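Local coordinates for protein heavy metal cation tricomponent efflux pump ZneA(CzcA-like) (Cupriavidus metallidurans, PDB 4K0J) that pumps zinc out of the cell as a heavy-metal efflux transporter of the RND superfamily, exchanging Zn(II) for protons, at residues 918-923 against 991-996; 892-897 against 998-1003; 910-915 against 983-988; 394-399 against 966-971; 444-449 against 864-869. One frame throughout, in Å; residues are numbered along the deposited sequence.

Contact 1. Residues 918-923 against 991-996; sequences IALFGV and TVVVGG
L920 is the bump here, and the turn of helix 986-997 formed by V992, V993 and G996 is the hollow that takes it. The two helix segments run in roughly the same direction, crossing at -33° with their axes 8.8 Å apart at the nearest point. With CG swung away from the backbone N (chi1 176°), the isobutyl fork of L920 reaches straight across to the carbonyl oxygens of that turn. CD1 lies 3.4 Å from G996 O and CD2 3.4 Å from V992 O, both methyls bordering G996 O; CD2 is also 4.1 Å from V992 CG1. G996 forms the floor: having no side chain, it lets the leucine methyls come right down onto the helix backbone. V993 closes the flank, its CG2 lying 3.9 Å from L920 CB. The same methyl meets A919 CB at 4.2 Å, one residue before L920. Beyond the pair, L920 also rests on A894 of helix 891-905 and on L997. No hydrogen bond spans the two segments, which implies that they are held by the fit of apolar side chains and by van der Waals contact with backbone carbonyls.

Contact 2. Residues 892-897 against 998-1003; sequences PLATLG and ITATAL
Transmembrane helix 891-905 of this RND permease runs past the irregular turn that follows helix 986-997, and L893, A894, L896 and G897 meet that turn through T999, A1000 and L1003. The broadest touch is between two leucines whose side chains cross obliquely. L893 sends both methyls over L1003: CD2 lies 3.7 Å from L1003 CB, and CD1 sits 3.6 Å from L1003 O. The torsion that keeps L893 CG beside its own backbone N (chi1 -58°) carries both methyls there. L896 approaches the same leucine from one turn further along, though more distantly, its CD2 being 4.3 Å from L1003 CD1.

Small residues let the backbones come close in the middle. A894 CA is 3.6 Å from A1000 CB, and the two alanine methyls are 3.9 Å apart, while A1000 CA makes a CA-H...O contact of 3.5 Å with L893 O. This is where the last predicted transmembrane span departs from regular helix: 998-1000 form a loop, and weakly bonded helix resumes at about 1001. T999 faces the G897 end, where the hydroxyl OG1 is 3.8 Å from L896 CG. G897 presents bare backbone to this threonine, whose CG2 comes within 3.8 Å of G897 CA. T1001 turns to the other side, onto V961, L962 and A965 of helix 958-970.

Contact 3. Residues 910-915 against 983-988; sequences NVSSAV and SDVQRP
P988 packs its ring between three side chains of the facing segment, N910, S912 and S913, and this van der Waals packing is the main part of the meeting. P988 CB lies 3.3 Å from N910 OD1 and 3.7 Å from S913 CB, the asparagine side chain crossing the ring at about a right angle. S912 CB comes up beside the same proline carbon at 3.6 Å, and V985 CG2 meets S912 OG at 3.7 Å.

Polar contact across the gap comes from S912. The torsion that sets OG anti to the backbone N (chi1 -175°) aims the hydroxyl at V985 O. It is modelled as the donor to that carbonyl, but at a distance too short to trust, so the exact geometry is doubtful.

Within the segments the bonds are clearer. N910 OD1 accepts from S913 N at 3.1 Å, and S913 OG returns a bond of 2.7 Å to N910 O, which A914 N also uses. On the facing side R987 NH2 makes a salt bridge of 3.3 Å with D984 OD1; OD1 lies in the guanidinium plane of R987, while NH2 approaches from above the carboxylate plane of D984.

N910 is thus the N-cap of helix 911-939, and the contact joins the starts of that helix and helix 986-997, two neighbours in the transmembrane domain.

Contact 4. Residues 394-399 against 966-971; sequences FGIIVD and TVAALG
The side chains of D399 and V967 run past each other in opposite directions, and the carboxylate sets its two oxygens against different methyls. OD1 is 3.2 Å from V967 CG2, and OD2 is 3.9 Å from A968 CB. With CG anti to its carbonyl carbon (chi1 -71°), the aspartate brings its end back toward helix 958-970 although its first bond runs alongside.

The peptide of G395 is the other flat group. Its oxygen touches two side-chain carbons, 3.3 Å from V967 CG2 and 3.4 Å from A968 CB. G395 CA points its hydrogen at V967 O, 3.2 Å away and almost straight (171° at the hydrogen). That carbonyl also accepts from G971 N, and no side chain on G395 stands in the way, so the two backbones come to 4.0 Å between G395 CA and A968 CA. V398 CG2 adds an apolar touch on V967 CG2 at 4.1 Å, the two valines crossing at a slant.

The loop between helices 386-389 and 399-411 presses here against helix 958-970. Helix 365-379 supports F394 and V398, helix 323-353 backs V967, and V923 of helix 911-939 covers I396, D399 and A968.

Contact 5. Residues 444-449 against 864-869; sequences ITAYLP and PMVLAL
V866 sits at the centre of this meeting between two transmembrane helices of the RND permease, helix 848-873 and the end of helix 433-447. With CG1 between the backbone N and the carbonyl carbon (chi1 51°), CG2 stands anti to the N and reaches the facing helix. There it finds A446 CA at 3.7 Å, T445 O at 3.8 Å and A446 CB at 4.2 Å. The alanine is small enough for the methyl to reach the backbone. Three residues after A446, P449 lays its ring across the valine at about a right angle, CG lying 3.9 Å from V866 CB.

One turn along helix 848-873, L869 makes the second touch, on the outer margin of the contact, where its side chain meets that of T445 at an angle. No hydrogen bond links the two segments, and the contact is only partly buried, with L869 on the surface.

What positions these residues lies a step further out. On helix 848-873 the turns before and after share the work: P449 also rests on I862, A446 on M870 and T445 on L873. The other side of helix 433-447 leans on helix 463-479, I444 touching L472 and Y447 touching V468. Helix 848-873 is itself kinked at P864, whose N makes no bond to the preceding turn. The threonine hydroxyl meets leucine carbon alone across the gap, T445 OG1 lying 3.7 Å from L869 CD1.

Contact 1 is the hub of the set. Contacts 2, 3 and 4 have their centres about 9, 11 and 11 Å from its centre and contact 5 about 15 Å, and all four touch it. Contact 3 uses the same two helices, 911-939 and 986-997, nearer their starts, joined through V992 CG2 and S913 O at 3.5 Å. Toward contact 2, L920 CD2 reaches A894 O at 3.4 Å. Toward contact 4, V923 CG2 meets A968 CB at 3.7 Å, and toward contact 5, A919 CB lies 3.3 Å from Y447 OH. No pair among contacts 2 to 5 touches; 4 and 5 are the farthest apart, about 21 Å between centres.

Contact 1. Residues 918-923 against 991-996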
# COMPACT_ATOMS: atom_id res chain seq x y z
N ILE C 918 -22.73 24.96 19.05
CA ILE C 918 -23.34 23.95 18.18
C ILE C 918 -24.19 22.99 19.01
O ILE C 918 -25.27 22.56 18.58
CB ILE C 918 -22.26 23.16 17.41
CG1 ILE C 918 -21.34 24.11 16.65
CG2 ILE C 918 -22.91 22.16 16.47
CD1 ILE C 918 -22.06 25.03 15.70
N ALA C 919 -23.71 22.67 20.20
CA ALA C 919 -24.42 21.80 21.13
C ALA C 919 -25.64 22.49 21.74
O ALA C 919 -26.73 21.92 21.78
CB ALA C 919 -23.49 21.31 22.22
N LEU C 920 -25.43 23.71 22.23
CA LEU C 920 -26.47 24.49 22.90
C LEU C 920 -27.67 24.70 21.99
O LEU C 920 -28.83 24.64 22.44
CB LEU C 920 -25.90 25.84 23.33
CG LEU C 920 -26.84 26.85 23.97
CD1 LEU C 920 -27.41 26.31 25.27
CD2 LEU C 920 -26.11 28.16 24.22
N PHE C 921 -27.39 24.95 20.72
CA PHE C 921 -28.45 25.20 19.74
C PHE C 921 -29.42 24.03 19.67
O PHE C 921 -30.63 24.23 19.51
CB PHE C 921 -27.84 25.48 18.37
CG PHE C 921 -27.11 26.79 18.29
CD1 PHE C 921 -27.35 27.79 19.22
CD2 PHE C 921 -26.19 27.03 17.28
CE1 PHE C 921 -26.68 28.99 19.16
CE2 PHE C 921 -25.52 28.23 17.21
CZ PHE C 921 -25.77 29.22 18.15
N GLY C 922 -28.90 22.82 19.80
CA GLY C 922 -29.73 21.62 19.76
C GLY C 922 -30.77 21.58 20.86
O GLY C 922 -31.96 21.51 20.59
N VAL C 923 -30.31 21.63 22.11
CA VAL C 923 -31.22 21.57 23.25
C VAL C 923 -32.18 22.77 23.28
O VAL C 923 -33.37 22.62 23.56
CB VAL C 923 -30.45 21.44 24.60
CG1 VAL C 923 -29.29 22.42 24.66
CG2 VAL C 923 -31.39 21.62 25.78
N THR C 991 -19.33 26.08 29.65
CA THR C 991 -19.69 27.47 29.90
C THR C 991 -20.75 27.95 28.92
O THR C 991 -21.78 28.49 29.32
CB THR C 991 -18.46 28.37 29.80
OG1 THR C 991 -17.39 27.83 30.59
CG2 THR C 991 -18.78 29.77 30.28
N VAL C 992 -20.49 27.74 27.63
CA VAL C 992 -21.42 28.15 26.58
C VAL C 992 -22.82 27.57 26.77
O VAL C 992 -23.82 28.30 26.67
CB VAL C 992 -20.90 27.75 25.18
CG1 VAL C 992 -22.01 27.84 24.15
CG2 VAL C 992 -19.71 28.61 24.80
N VAL C 993 -22.90 26.28 27.05
CA VAL C 993 -24.20 25.63 27.22
C VAL C 993 -24.88 26.01 28.54
O VAL C 993 -26.03 26.47 28.53
CB VAL C 993 -24.09 24.10 27.13
CG1 VAL C 993 -25.40 23.46 27.54
CG2 VAL C 993 -23.70 23.67 25.72
N VAL C 994 -24.19 25.82 29.66
CA VAL C 994 -24.74 26.14 30.98
C VAL C 994 -25.23 27.58 31.05
O VAL C 994 -26.36 27.83 31.47
CB VAL C 994 -23.71 25.88 32.11
CG1 VAL C 994 -24.18 26.49 33.42
CG2 VAL C 994 -23.48 24.39 32.28
N GLY C 995 -24.38 28.52 30.64
CA GLY C 995 -24.75 29.92 30.65
C GLY C 995 -25.80 30.25 29.61
O GLY C 995 -26.70 31.05 29.86
N GLY C 996 -25.69 29.62 28.44
CA GLY C 996 -26.59 29.90 27.34
C GLY C 996 -27.90 29.15 27.36
O GLY C 996 -28.68 29.22 26.41

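Contact 2. Residues 892-897 against 998-1003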
# COMPACT_ATOMS: atom_id res chain seq x y z
N PRO C 892 -30.50 32.98 18.93
CA PRO C 892 -29.88 34.09 19.66
C PRO C 892 -30.27 34.09 21.13
O PRO C 892 -29.51 34.60 21.97
CB PRO C 892 -30.45 35.33 18.96
CG PRO C 892 -31.01 34.84 17.67
CD PRO C 892 -31.50 33.46 17.96
N LEU C 893 -31.44 33.54 21.45
CA LEU C 893 -31.91 33.46 22.82
C LEU C 893 -30.92 32.70 23.68
O LEU C 893 -30.71 33.01 24.85
CB LEU C 893 -33.27 32.76 22.88
CG LEU C 893 -34.42 33.38 22.08
CD1 LEU C 893 -35.71 32.63 22.35
CD2 LEU C 893 -34.58 34.85 22.42
N ALA C 894 -30.30 31.69 23.07
CA ALA C 894 -29.30 30.88 23.74
C ALA C 894 -27.93 31.54 23.62
O ALA C 894 -27.08 31.39 24.49
CB ALA C 894 -29.26 29.49 23.15
N THR C 895 -27.75 32.28 22.53
CA THR C 895 -26.48 32.96 22.26
C THR C 895 -26.16 33.99 23.35
O THR C 895 -25.00 34.21 23.68
CB THR C 895 -26.50 33.63 20.87
OG1 THR C 895 -26.83 32.66 19.87
CG2 THR C 895 -25.15 34.24 20.55
N LEU C 896 -27.21 34.61 23.89
CA LEU C 896 -27.05 35.60 24.97
C LEU C 896 -26.25 35.03 26.13
O LEU C 896 -25.18 35.54 26.46
CB LEU C 896 -28.42 36.08 25.46
CG LEU C 896 -28.48 36.87 26.78
CD1 LEU C 896 -27.78 38.22 26.67
CD2 LEU C 896 -29.92 37.04 27.25
N GLY C 897 -26.77 33.97 26.75
CA GLY C 897 -26.11 33.35 27.87
C GLY C 897 -24.75 32.77 27.52
O GLY C 897 -23.81 32.82 28.31
N ILE C 998 -29.54 28.88 30.66
CA ILE C 998 -30.20 29.47 31.82
C ILE C 998 -30.70 30.87 31.48
O ILE C 998 -31.36 31.52 32.30
CB ILE C 998 -29.26 29.50 33.05
CG1 ILE C 998 -30.07 29.51 34.35
CG2 ILE C 998 -28.30 30.68 32.97
CD1 ILE C 998 -29.21 29.46 35.60
N THR C 999 -30.39 31.34 30.28
CA THR C 999 -30.90 32.62 29.80
C THR C 999 -31.62 32.44 28.47
O THR C 999 -31.93 33.41 27.78
CB THR C 999 -29.77 33.65 29.58
OG1 THR C 999 -29.19 33.46 28.29
CG2 THR C 999 -28.69 33.52 30.66
N ALA C 1000 -31.87 31.19 28.11
CA ALA C 1000 -32.56 30.87 26.87
C ALA C 1000 -33.97 30.40 27.17
O ALA C 1000 -34.90 30.67 26.40
CB ALA C 1000 -31.80 29.81 26.10
N THR C 1001 -34.13 29.70 28.28
CA THR C 1001 -35.43 29.19 28.70
C THR C 1001 -36.33 30.35 29.11
O THR C 1001 -37.53 30.33 28.86
CB THR C 1001 -35.28 28.20 29.87
OG1 THR C 1001 -34.25 27.26 29.57
CG2 THR C 1001 -36.58 27.46 30.11
N ALA C 1002 -35.73 31.36 29.73
CA ALA C 1002 -36.47 32.53 30.20
C ALA C 1002 -37.01 33.36 29.03
O ALA C 1002 -37.86 34.23 29.22
CB ALA C 1002 -35.59 33.39 31.09
N LEU C 1003 -36.50 33.08 27.84
CA LEU C 1003 -36.97 33.76 26.64
C LEU C 1003 -37.73 32.79 25.75
O LEU C 1003 -38.32 33.18 24.75
CB LEU C 1003 -35.80 34.40 25.90
CG LEU C 1003 -34.95 35.37 26.74
CD1 LEU C 1003 -33.82 35.98 25.92
CD2 LEU C 1003 -35.82 36.47 27.34

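Contact 3. Residues 910-915 against 983-988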
# COMPACT_ATOMS: atom_id res chain seq x y z
N ASN C 910 -13.05 30.16 21.44
CA ASN C 910 -12.27 29.14 20.77
C ASN C 910 -13.14 28.14 20.03
O ASN C 910 -14.36 28.15 20.17
CB ASN C 910 -11.40 28.41 21.79
CG ASN C 910 -12.07 28.31 23.15
OD1 ASN C 910 -12.84 27.39 23.41
ND2 ASN C 910 -11.78 29.27 24.02
N VAL C 911 -12.51 27.27 19.24
CA VAL C 911 -13.24 26.25 18.48
C VAL C 911 -14.03 25.34 19.42
O VAL C 911 -15.10 24.83 19.07
CB VAL C 911 -12.30 25.43 17.56
CG1 VAL C 911 -11.33 24.59 18.38
CG2 VAL C 911 -13.10 24.55 16.62
N SER C 912 -13.51 25.16 20.63
CA SER C 912 -14.16 24.36 21.66
C SER C 912 -15.50 24.96 22.05
O SER C 912 -16.53 24.29 22.02
CB SER C 912 -13.25 24.27 22.89
OG SER C 912 -13.80 23.42 23.87
N SER C 913 -15.49 26.24 22.41
CA SER C 913 -16.71 26.96 22.76
C SER C 913 -17.65 27.09 21.56
O SER C 913 -18.86 27.16 21.72
CB SER C 913 -16.38 28.33 23.33
OG SER C 913 -15.63 29.09 22.40
N ALA C 914 -17.07 27.14 20.36
CA ALA C 914 -17.87 27.15 19.14
C ALA C 914 -18.70 25.88 19.06
O ALA C 914 -19.94 25.94 18.91
CB ALA C 914 -16.97 27.28 17.93
N VAL C 915 -18.03 24.74 19.16
CA VAL C 915 -18.71 23.45 19.21
C VAL C 915 -19.72 23.46 20.36
O VAL C 915 -20.80 22.87 20.25
CB VAL C 915 -17.70 22.29 19.39
CG1 VAL C 915 -18.43 20.96 19.52
CG2 VAL C 915 -16.73 22.25 18.22
N SER C 983 -9.56 18.89 31.71
CA SER C 983 -10.75 19.73 31.71
C SER C 983 -10.46 21.02 30.96
O SER C 983 -11.26 21.95 31.00
CB SER C 983 -11.17 20.04 33.14
OG SER C 983 -10.15 20.76 33.82
N ASP C 984 -9.32 21.06 30.29
CA ASP C 984 -8.87 22.28 29.63
C ASP C 984 -9.37 22.38 28.19
O ASP C 984 -8.71 22.96 27.34
CB ASP C 984 -7.34 22.38 29.66
CG ASP C 984 -6.80 22.65 31.05
OD1 ASP C 984 -6.59 23.84 31.37
OD2 ASP C 984 -6.58 21.68 31.81
N VAL C 985 -10.54 21.81 27.92
CA VAL C 985 -11.14 21.91 26.60
C VAL C 985 -12.64 21.71 26.71
O VAL C 985 -13.39 22.02 25.78
CB VAL C 985 -10.56 20.87 25.63
CG1 VAL C 985 -11.20 19.51 25.85
CG2 VAL C 985 -10.74 21.33 24.19
N GLN C 986 -13.07 21.21 27.86
CA GLN C 986 -14.48 20.93 28.10
C GLN C 986 -15.18 22.17 28.64
O GLN C 986 -16.32 22.45 28.30
CB GLN C 986 -14.60 19.80 29.13
CG GLN C 986 -13.57 18.71 28.95
CD GLN C 986 -13.39 17.88 30.20
OE1 GLN C 986 -13.92 18.22 31.27
NE2 GLN C 986 -12.63 16.80 30.09
N ARG C 987 -14.47 22.91 29.49
CA ARG C 987 -15.00 24.13 30.08
C ARG C 987 -15.56 25.17 29.10
O ARG C 987 -16.47 25.90 29.45
CB ARG C 987 -13.96 24.78 30.99
CG ARG C 987 -13.57 23.93 32.18
CD ARG C 987 -12.74 24.73 33.16
NE ARG C 987 -11.60 25.37 32.52
CZ ARG C 987 -10.43 24.78 32.33
NH1 ARG C 987 -10.24 23.53 32.72
NH2 ARG C 987 -9.44 25.43 31.74
N PRO C 988 -14.99 25.27 27.88
CA PRO C 988 -15.66 26.14 26.91
C PRO C 988 -17.08 25.71 26.57
O PRO C 988 -18.00 26.53 26.69
CB PRO C 988 -14.77 26.02 25.68
CG PRO C 988 -13.42 25.80 26.23
CD PRO C 988 -13.63 24.93 27.44

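Contact 4. Residues 394-399 against 966-971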
# COMPACT_ATOMS: atom_id res chain seq x y z
N PHE C 394 -24.98 14.46 28.90
CA PHE C 394 -25.83 13.50 29.62
C PHE C 394 -27.27 13.98 29.77
O PHE C 394 -28.20 13.33 29.31
CB PHE C 394 -25.24 13.15 30.99
CG PHE C 394 -24.18 12.10 30.95
CD1 PHE C 394 -23.41 11.83 32.06
CD2 PHE C 394 -23.96 11.37 29.79
CE1 PHE C 394 -22.43 10.86 32.03
CE2 PHE C 394 -22.98 10.40 29.75
CZ PHE C 394 -22.22 10.14 30.87
N GLY C 395 -27.44 15.14 30.40
CA GLY C 395 -28.75 15.73 30.56
C GLY C 395 -29.35 16.23 29.25
O GLY C 395 -30.44 16.79 29.24
N ILE C 396 -28.63 16.02 28.15
CA ILE C 396 -29.14 16.37 26.83
C ILE C 396 -29.54 15.10 26.09
O ILE C 396 -30.17 15.15 25.03
CB ILE C 396 -28.09 17.14 26.00
CG1 ILE C 396 -28.76 18.13 25.05
CG2 ILE C 396 -27.18 16.18 25.24
CD1 ILE C 396 -27.78 18.95 24.24
N ILE C 397 -29.18 13.96 26.68
CA ILE C 397 -29.52 12.66 26.12
C ILE C 397 -30.92 12.24 26.55
O ILE C 397 -31.68 11.67 25.77
CB ILE C 397 -28.53 11.57 26.60
CG1 ILE C 397 -27.09 12.05 26.44
CG2 ILE C 397 -28.75 10.27 25.84
CD1 ILE C 397 -26.07 11.03 26.90
N VAL C 398 -31.25 12.53 27.81
CA VAL C 398 -32.50 12.07 28.40
C VAL C 398 -33.69 12.95 28.03
O VAL C 398 -34.84 12.58 28.27
CB VAL C 398 -32.40 12.02 29.93
CG1 VAL C 398 -31.29 11.07 30.33
CG2 VAL C 398 -32.13 13.41 30.48
N ASP C 399 -33.42 14.11 27.44
CA ASP C 399 -34.49 15.02 27.03
C ASP C 399 -35.42 14.38 26.00
O ASP C 399 -36.56 14.81 25.84
CB ASP C 399 -33.90 16.32 26.47
CG ASP C 399 -33.27 17.17 27.55
OD1 ASP C 399 -33.12 16.66 28.68
OD2 ASP C 399 -32.94 18.34 27.28
N THR C 966 -33.01 22.05 32.64
CA THR C 966 -32.24 21.88 33.87
C THR C 966 -31.23 20.74 33.76
O THR C 966 -30.04 20.94 34.02
CB THR C 966 -33.14 21.64 35.08
OG1 THR C 966 -34.01 22.77 35.26
CG2 THR C 966 -32.30 21.47 36.33
N VAL C 967 -31.70 19.56 33.38
CA VAL C 967 -30.80 18.42 33.23
C VAL C 967 -29.71 18.70 32.20
O VAL C 967 -28.55 18.34 32.39
CB VAL C 967 -31.53 17.12 32.88
CG1 VAL C 967 -32.26 16.57 34.09
CG2 VAL C 967 -32.50 17.34 31.73
N ALA C 968 -30.09 19.36 31.11
CA ALA C 968 -29.12 19.68 30.07
C ALA C 968 -28.14 20.76 30.53
O ALA C 968 -27.10 20.95 29.92
CB ALA C 968 -29.82 20.10 28.79
N ALA C 969 -28.48 21.45 31.62
CA ALA C 969 -27.66 22.55 32.10
C ALA C 969 -26.97 22.24 33.42
O ALA C 969 -26.29 23.09 33.98
CB ALA C 969 -28.48 23.82 32.23
N LEU C 970 -27.14 21.02 33.91
CA LEU C 970 -26.46 20.59 35.13
C LEU C 970 -25.48 19.46 34.86
O LEU C 970 -24.65 19.13 35.70
CB LEU C 970 -27.45 20.18 36.22
CG LEU C 970 -28.23 21.31 36.89
CD1 LEU C 970 -28.76 20.87 38.24
CD2 LEU C 970 -27.38 22.56 37.03
N GLY C 971 -25.58 18.88 33.67
CA GLY C 971 -24.65 17.84 33.27
C GLY C 971 -23.31 18.44 32.91
O GLY C 971 -22.29 17.75 32.92

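Contact 5. Residues 444-449 against 864-869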
# COMPACT_ATOMS: atom_id res chain seq x y z
N ILE C 444 -29.54 16.04 16.08
CA ILE C 444 -28.55 15.21 15.40
C ILE C 444 -28.01 15.89 14.14
O ILE C 444 -26.81 15.89 13.89
CB ILE C 444 -29.11 13.82 15.07
CG1 ILE C 444 -28.84 12.86 16.23
CG2 ILE C 444 -28.48 13.26 13.80
CD1 ILE C 444 -29.31 11.44 15.98
N THR C 445 -28.91 16.49 13.35
CA THR C 445 -28.49 17.20 12.15
C THR C 445 -27.72 18.46 12.52
O THR C 445 -26.96 18.99 11.72
CB THR C 445 -29.69 17.57 11.24
OG1 THR C 445 -29.22 17.80 9.91
CG2 THR C 445 -30.37 18.83 11.74
N ALA C 446 -27.92 18.93 13.75
CA ALA C 446 -27.23 20.12 14.23
C ALA C 446 -25.87 19.74 14.78
O ALA C 446 -24.88 20.45 14.56
CB ALA C 446 -28.05 20.82 15.30
N TYR C 447 -25.81 18.62 15.48
CA TYR C 447 -24.54 18.09 15.96
C TYR C 447 -23.71 17.58 14.80
O TYR C 447 -22.51 17.35 14.93
CB TYR C 447 -24.79 16.95 16.95
CG TYR C 447 -24.41 17.26 18.37
CD1 TYR C 447 -23.07 17.30 18.75
CD2 TYR C 447 -25.37 17.49 19.34
CE1 TYR C 447 -22.72 17.57 20.06
CE2 TYR C 447 -25.02 17.76 20.65
CZ TYR C 447 -23.69 17.80 21.01
OH TYR C 447 -23.33 18.06 22.31
N LEU C 448 -24.37 17.40 13.65
CA LEU C 448 -23.75 16.78 12.48
C LEU C 448 -22.52 17.54 11.95
O LEU C 448 -21.42 17.00 11.96
CB LEU C 448 -24.79 16.54 11.38
CG LEU C 448 -24.51 15.54 10.25
CD1 LEU C 448 -23.51 16.07 9.22
CD2 LEU C 448 -24.06 14.20 10.81
N PRO C 449 -22.70 18.79 11.49
CA PRO C 449 -21.58 19.41 10.76
C PRO C 449 -20.38 19.78 11.62
O PRO C 449 -19.95 20.93 11.61
CB PRO C 449 -22.21 20.67 10.18
CG PRO C 449 -23.24 21.04 11.17
CD PRO C 449 -23.81 19.75 11.67
N PRO C 864 -24.28 28.26 8.02
CA PRO C 864 -25.49 28.28 7.20
C PRO C 864 -25.86 26.90 6.67
O PRO C 864 -27.00 26.69 6.26
CB PRO C 864 -25.08 29.18 6.03
CG PRO C 864 -23.62 28.93 5.88
CD PRO C 864 -23.09 28.73 7.27
N MET C 865 -24.90 25.98 6.68
CA MET C 865 -25.13 24.63 6.18
C MET C 865 -26.19 23.94 7.03
O MET C 865 -27.12 23.33 6.50
CB MET C 865 -23.83 23.83 6.20
CG MET C 865 -23.89 22.50 5.46
SD MET C 865 -22.42 21.50 5.73
CE MET C 865 -21.13 22.67 5.32
N VAL C 866 -26.04 24.04 8.34
CA VAL C 866 -26.97 23.40 9.26
C VAL C 866 -28.34 24.08 9.24
O VAL C 866 -29.37 23.40 9.20
CB VAL C 866 -26.40 23.34 10.71
CG1 VAL C 866 -25.91 24.70 11.16
CG2 VAL C 866 -27.44 22.79 11.67
N LEU C 867 -28.36 25.41 9.23
CA LEU C 867 -29.61 26.17 9.23
C LEU C 867 -30.44 25.91 7.98
O LEU C 867 -31.64 26.18 7.97
CB LEU C 867 -29.34 27.67 9.38
CG LEU C 867 -28.59 28.14 10.63
CD1 LEU C 867 -28.64 29.65 10.75
CD2 LEU C 867 -29.15 27.48 11.87
N ALA C 868 -29.80 25.38 6.95
CA ALA C 868 -30.51 24.94 5.75
C ALA C 868 -31.36 23.71 6.09
O ALA C 868 -32.58 23.76 6.03
CB ALA C 868 -29.53 24.61 4.64
N LEU C 869 -30.69 22.63 6.47
CA LEU C 869 -31.38 21.39 6.84
C LEU C 869 -32.30 21.59 8.04
O LEU C 869 -33.40 21.05 8.08
CB LEU C 869 -30.36 20.28 7.14
CG LEU C 869 -29.44 19.87 5.99
CD1 LEU C 869 -28.47 18.79 6.44
CD2 LEU C 869 -30.26 19.41 4.80